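Local coordinates for protein 2-C-methyl-D-erythritol 2,4-cyclodiphosphate synthase (Thermus thermophilus, PDB 1IV4) that catalyses the conversion of 4-diphosphocytidyl-2-C-methyl-D-erythritol 2-phosphate to 2-C-methyl-D-erythritol 2,4-cyclodiphosphate, releasing CMP, a step of isoprenoid precursor biosynthesis, at residues V97-R102 with H141-A146; A111-L116 with I127-K132. The protein carries 3 engineered substitutions. One frame throughout, in Å; residues are numbered along the deposited sequence.

Contact 1 of 2, residues V97-R102 with H141-A146. With C5P (cytidine-5'-monophosphate), chain J.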
# COMPACT_ATOMS: atom_id res chain seq x y z
N VAL A 97 -1.56 8.11 1.70
CA VAL A 97 -2.25 8.00 2.98
C VAL A 97 -1.26 8.28 4.10
O VAL A 97 -0.19 7.67 4.10
CB VAL A 97 -2.85 6.60 3.16
CG1 VAL A 97 -3.59 6.52 4.49
CG2 VAL A 97 -3.82 6.31 2.02
N LEU A 98 -1.60 9.16 5.03
CA LEU A 98 -0.78 9.37 6.21
C LEU A 98 -1.47 8.77 7.42
O LEU A 98 -2.66 9.03 7.65
CB LEU A 98 -0.53 10.86 6.50
CG LEU A 98 -0.01 11.69 5.33
CD1 LEU A 98 0.16 13.15 5.72
CD2 LEU A 98 1.32 11.13 4.87
N THR A 99 -0.65 7.97 8.10
CA THR A 99 -1.13 7.27 9.29
C THR A 99 -0.41 7.81 10.53
O THR A 99 0.81 7.74 10.62
CB THR A 99 -0.92 5.75 9.23
OG1 THR A 99 -1.59 5.26 8.07
CG2 THR A 99 -1.52 5.08 10.46
N LEU A 100 -1.20 8.36 11.43
CA LEU A 100 -0.66 8.88 12.68
C LEU A 100 -1.81 9.22 13.62
O LEU A 100 -2.89 9.65 13.20
CB LEU A 100 0.25 10.07 12.44
CG LEU A 100 -0.46 11.38 12.11
CD1 LEU A 100 0.52 12.55 12.16
CD2 LEU A 100 -1.13 11.27 10.76
N ASP A 101 -1.56 9.00 14.91
CA ASP A 101 -2.63 9.10 15.89
C ASP A 101 -2.92 10.55 16.24
O ASP A 101 -4.10 10.89 16.34
CB ASP A 101 -2.28 8.36 17.18
CG ASP A 101 -2.17 6.86 17.00
OD1 ASP A 101 -2.28 6.36 15.87
OD2 ASP A 101 -1.98 6.17 18.02
N ARG A 102 -1.86 11.31 16.43
CA ARG A 102 -1.89 12.74 16.72
C ARG A 102 -0.70 13.43 16.08
O ARG A 102 0.34 12.79 15.82
CB ARG A 102 -1.90 12.95 18.24
CG ARG A 102 -0.74 12.24 18.90
CD ARG A 102 -0.78 12.23 20.43
NE ARG A 102 0.58 12.10 20.95
CZ ARG A 102 1.14 12.65 22.01
NH1 ARG A 102 0.49 13.48 22.82
NH2 ARG A 102 2.42 12.37 22.26
N HIS A 141 4.45 6.25 15.79
CA HIS A 141 5.05 6.43 14.47
C HIS A 141 4.16 7.25 13.54
O HIS A 141 2.95 7.25 13.74
CB HIS A 141 5.29 5.09 13.76
CG HIS A 141 6.37 4.31 14.43
ND1 HIS A 141 7.63 4.15 13.93
CD2 HIS A 141 6.34 3.62 15.60
CE1 HIS A 141 8.36 3.40 14.76
NE2 HIS A 141 7.59 3.08 15.77
N VAL A 142 4.79 7.87 12.55
CA VAL A 142 4.06 8.42 11.41
C VAL A 142 4.42 7.52 10.22
O VAL A 142 5.60 7.20 10.06
CB VAL A 142 4.36 9.90 11.16
CG1 VAL A 142 5.85 10.22 10.98
CG2 VAL A 142 3.56 10.38 9.96
N GLN A 143 3.38 7.14 9.46
CA GLN A 143 3.60 6.29 8.30
C GLN A 143 2.96 6.95 7.08
O GLN A 143 1.92 7.61 7.25
CB GLN A 143 3.00 4.89 8.45
CG GLN A 143 3.36 4.27 9.80
CD GLN A 143 2.47 3.07 10.08
OE1 GLN A 143 1.61 3.10 10.97
NE2 GLN A 143 2.69 2.02 9.28
N ALA A 144 3.59 6.76 5.92
CA ALA A 144 3.00 7.26 4.69
C ALA A 144 3.14 6.21 3.60
O ALA A 144 4.18 5.56 3.52
CB ALA A 144 3.66 8.55 4.20
N ARG A 145 2.11 6.06 2.79
CA ARG A 145 2.17 5.16 1.64
C ARG A 145 1.62 5.93 0.44
O ARG A 145 0.60 6.61 0.58
CB ARG A 145 1.43 3.86 1.98
CG ARG A 145 2.08 3.12 3.16
CD ARG A 145 1.56 1.70 3.31
NE ARG A 145 2.13 1.03 4.48
CZ ARG A 145 1.63 1.14 5.71
NH1 ARG A 145 0.57 1.89 5.97
NH2 ARG A 145 2.21 0.50 6.73
N ALA A 146 2.28 5.89 -0.69
CA ALA A 146 1.95 6.80 -1.80
C ALA A 146 1.99 6.07 -3.14
O ALA A 146 2.86 5.24 -3.37
CB ALA A 146 2.87 8.00 -1.88
O3P C5P J . -8.26 6.31 11.94
P C5P J . -9.72 6.88 12.07
O1P C5P J . -10.17 6.98 13.43
O2P C5P J . -10.76 6.20 11.07
O5' C5P J . -9.73 8.35 11.42
C5' C5P J . -10.88 9.14 11.38
C4' C5P J . -10.56 10.39 10.71
O4' C5P J . -9.73 11.40 11.32
C3' C5P J . -10.13 10.35 9.23
O3' C5P J . -10.91 9.77 8.16
C2' C5P J . -9.37 11.64 9.01
O2' C5P J . -10.44 12.49 8.68
C1' C5P J . -9.27 12.30 10.33
N1 C5P J . -7.82 12.23 10.86
C2 C5P J . -7.09 13.46 11.06
N3 C5P J . -5.81 13.50 11.53
C4 C5P J . -5.12 12.30 11.87
C5 C5P J . -5.77 11.03 11.71
C6 C5P J . -7.08 11.05 11.23
O2 C5P J . -7.65 14.53 10.77
N4 C5P J . -3.87 12.34 12.36
O HOH W 1 0.94 7.72 15.60
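The hydrogen-bond ladder that Val-97 and Thr-99 build with Arg-145 and Gln-143 is continued by water: beyond the paired residues, one water accepts from Asp-101 N (2.9 Å) and lies 2.8 Å from His-141 O. Before this point the pairing is direct and antiparallel. Thr-99 N reaches Gln-143 O at 2.7 Å, almost perfectly straight (178° at the hydrogen), and Gln-143 N answers to Thr-99 O; Val-97 and Arg-145 form the same reciprocal pair. These strands lie in the middle of the mixed sheet of an IspF subunit, flanked by strands 3-14 and 127-132. Val-142 holds CG1 between its backbone N and carbonyl carbon (chi1 55°), which turns CG2 to the side of Leu-100 CB, 4.1 Å away. On the face toward helix 39-50, at the non-hydrogen-bonded pair, Leu-98 presses CD2 on Ala-144 CB at 3.5 Å. On the other face Thr-99 and Gln-143 run side by side in the same direction. Arg-145, beside Val-97 on that face, carries its guanidinium toward the subunit interface, making salt bridges with Glu-7 of its own chain and Glu-7 of the second subunit. Leu-100 O, turned away from 141-146, accepts a hydrogen bond from N4 of the bound CMP at 3.0 Å.

Contact 2 of 2, residues A111-L116 with I127-K132. With MG (magnesium ion), chain I; C5P (cytidine-5'-monophosphate), chain J.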
# COMPACT_ATOMS: atom_id res chain seq x y z
N ALA A 111 -3.82 23.45 3.73
CA ALA A 111 -2.42 23.84 3.54
C ALA A 111 -1.60 22.66 3.04
O ALA A 111 -0.71 22.86 2.21
CB ALA A 111 -1.85 24.39 4.84
N LEU A 112 -1.90 21.47 3.56
CA LEU A 112 -1.11 20.31 3.15
C LEU A 112 -1.29 20.02 1.66
O LEU A 112 -0.37 19.75 0.89
CB LEU A 112 -1.48 19.07 3.97
CG LEU A 112 -1.03 19.10 5.44
CD1 LEU A 112 -1.74 18.08 6.31
CD2 LEU A 112 0.48 18.88 5.53
N VAL A 113 -2.55 20.05 1.27
CA VAL A 113 -2.85 19.77 -0.14
C VAL A 113 -2.30 20.89 -1.02
O VAL A 113 -1.76 20.65 -2.09
CB VAL A 113 -4.36 19.62 -0.35
CG1 VAL A 113 -4.70 19.72 -1.83
CG2 VAL A 113 -4.82 18.29 0.23
N ASP A 114 -2.45 22.11 -0.54
CA ASP A 114 -1.91 23.24 -1.29
C ASP A 114 -0.41 23.07 -1.49
O ASP A 114 0.14 23.38 -2.54
CB ASP A 114 -2.15 24.54 -0.52
CG ASP A 114 -3.54 25.10 -0.71
OD1 ASP A 114 -4.31 24.55 -1.52
OD2 ASP A 114 -3.82 26.12 -0.05
N SER A 115 0.26 22.59 -0.45
CA SER A 115 1.71 22.42 -0.55
C SER A 115 2.08 21.35 -1.57
O SER A 115 2.96 21.55 -2.43
CB SER A 115 2.26 22.06 0.83
OG SER A 115 3.68 22.03 0.76
N LEU A 116 1.44 20.18 -1.48
CA LEU A 116 1.75 19.15 -2.47
C LEU A 116 1.40 19.60 -3.89
O LEU A 116 2.16 19.30 -4.80
CB LEU A 116 1.00 17.86 -2.15
CG LEU A 116 1.37 17.18 -0.83
CD1 LEU A 116 0.49 15.94 -0.66
CD2 LEU A 116 2.86 16.88 -0.78
N ILE A 127 -4.26 15.74 -6.41
CA ILE A 127 -3.58 15.46 -5.15
C ILE A 127 -4.59 14.72 -4.27
O ILE A 127 -5.60 15.26 -3.82
CB ILE A 127 -3.07 16.71 -4.43
CG1 ILE A 127 -2.08 17.49 -5.29
CG2 ILE A 127 -2.50 16.33 -3.06
CD1 ILE A 127 -0.80 16.70 -5.45
N GLY A 128 -4.29 13.42 -4.07
CA GLY A 128 -5.22 12.61 -3.29
C GLY A 128 -4.62 12.33 -1.91
O GLY A 128 -3.89 11.36 -1.78
N LEU A 129 -4.95 13.15 -0.93
CA LEU A 129 -4.42 13.04 0.42
C LEU A 129 -5.46 12.56 1.42
O LEU A 129 -6.54 13.16 1.54
CB LEU A 129 -3.89 14.43 0.82
CG LEU A 129 -3.28 14.53 2.22
CD1 LEU A 129 -2.09 13.59 2.36
CD2 LEU A 129 -2.87 15.98 2.47
N THR A 130 -5.16 11.48 2.13
CA THR A 130 -6.12 11.05 3.16
C THR A 130 -5.36 10.79 4.46
O THR A 130 -4.19 10.47 4.45
CB THR A 130 -6.92 9.79 2.81
OG1 THR A 130 -6.00 8.72 2.55
CG2 THR A 130 -7.72 10.01 1.53
N PHE A 131 -6.07 10.94 5.58
CA PHE A 131 -5.43 10.73 6.89
C PHE A 131 -6.14 9.64 7.67
O PHE A 131 -7.37 9.49 7.61
CB PHE A 131 -5.52 12.00 7.75
CG PHE A 131 -5.21 13.30 7.03
CD1 PHE A 131 -4.05 13.47 6.31
CD2 PHE A 131 -6.11 14.36 7.09
CE1 PHE A 131 -3.77 14.66 5.66
CE2 PHE A 131 -5.83 15.55 6.46
CZ PHE A 131 -4.66 15.72 5.74
N LYS A 132 -5.37 8.89 8.46
CA LYS A 132 -6.01 7.91 9.35
C LYS A 132 -5.18 7.80 10.63
O LYS A 132 -4.00 8.12 10.57
CB LYS A 132 -6.09 6.52 8.74
CG LYS A 132 -6.39 6.37 7.27
CD LYS A 132 -7.87 6.09 7.04
CE LYS A 132 -8.50 5.26 8.14
NZ LYS A 132 -9.98 5.45 8.21
MG MG I . -10.46 4.43 9.94
O3P C5P J . -8.26 6.31 11.94
P C5P J . -9.72 6.88 12.07
O1P C5P J . -10.17 6.98 13.43
O2P C5P J . -10.76 6.20 11.07
O5' C5P J . -9.73 8.35 11.42
C5' C5P J . -10.88 9.14 11.38
C4' C5P J . -10.56 10.39 10.71
O4' C5P J . -9.73 11.40 11.32
C3' C5P J . -10.13 10.35 9.23
O3' C5P J . -10.91 9.77 8.16
C2' C5P J . -9.37 11.64 9.01
O2' C5P J . -10.44 12.49 8.68
C1' C5P J . -9.27 12.30 10.33
N1 C5P J . -7.82 12.23 10.86
C2 C5P J . -7.09 13.46 11.06
N3 C5P J . -5.81 13.50 11.53
C4 C5P J . -5.12 12.30 11.87
C5 C5P J . -5.77 11.03 11.71
C6 C5P J . -7.08 11.05 11.23
O2 C5P J . -7.65 14.53 10.77
N4 C5P J . -3.87 12.34 12.36
O HOH W 2 -10.70 3.07 11.46
O HOH W 3 -8.39 4.04 10.65
O HOH W 4 -12.22 4.14 9.68
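A chi1 of 180° swings Leu-129 CG away from its own N and beside the carbonyl carbon, so that the side chain extends toward the helix and slides past Val-113, while Phe-131, whose CG sits beside the backbone N (chi1 -43°), brings its ring back toward Leu-112. The two segments are the helix and second strand of a beta-alpha-beta crossover, in which helix 109-120 links the parallel neighbours 91-99 and 127-132 and packs on the sheet. Across the 9.0 Å between the segment axes the contact is wholly apolar. The CD2 branch of Leu-129 is its centre, touching Leu-112 CB at 3.7 Å and Val-113 CG2 at 3.8 Å. Nearer the start of the strand, Ile-127 crosses Leu-116 at a slant, its CG2 and CD1 both lying against Leu-116 CB. At the other end, Leu-112 CD1 meets Phe-131 CZ at 3.8 Å, approaching the ring obliquely.

Phe-131 carries this packing to the nucleotide: its CB lies against the cytosine of CMP, 3.9 Å from N1, and its backbone N is hydrogen-bonded to Asp-56 of the second subunit, which also holds CMP. Beyond Phe-131, the Lys-132 side chain reaches a magnesium ion bound by a phosphate oxygen of CMP, three waters and Asp-8 of the second subunit. Lys-132, bent at chi2 and chi3, is modelled as a further ligand. A lysine amine is an uncommon partner for magnesium, which calls for caution about the modelled bond of 2.1 Å from Lys-132 NZ to the ion.

In the fold
The two contacts illustrate how one sheet can join core packing to a substrate pocket. Their centres lie about 12 Å apart, and contact 2 is nested within the chain loop that contact 1 closes. Strand 91-99 is common ground: it pairs antiparallel with 141-150 on one edge and parallel with 127-132 on the other. Lys-132 knits the contacts together through probable hydrogen bonds of its N to Leu-98 O (2.8 Å) and of its O to Leu-100 N (2.9 Å). Both contacts also touch the same CMP, through Leu-100 in one and Phe-131 and Lys-132 in the other. It occupies part of the substrate-binding site, hydrogen-bonded also to Thr-133, Leu-105, Gly-106 and Asp-56 of the second subunit.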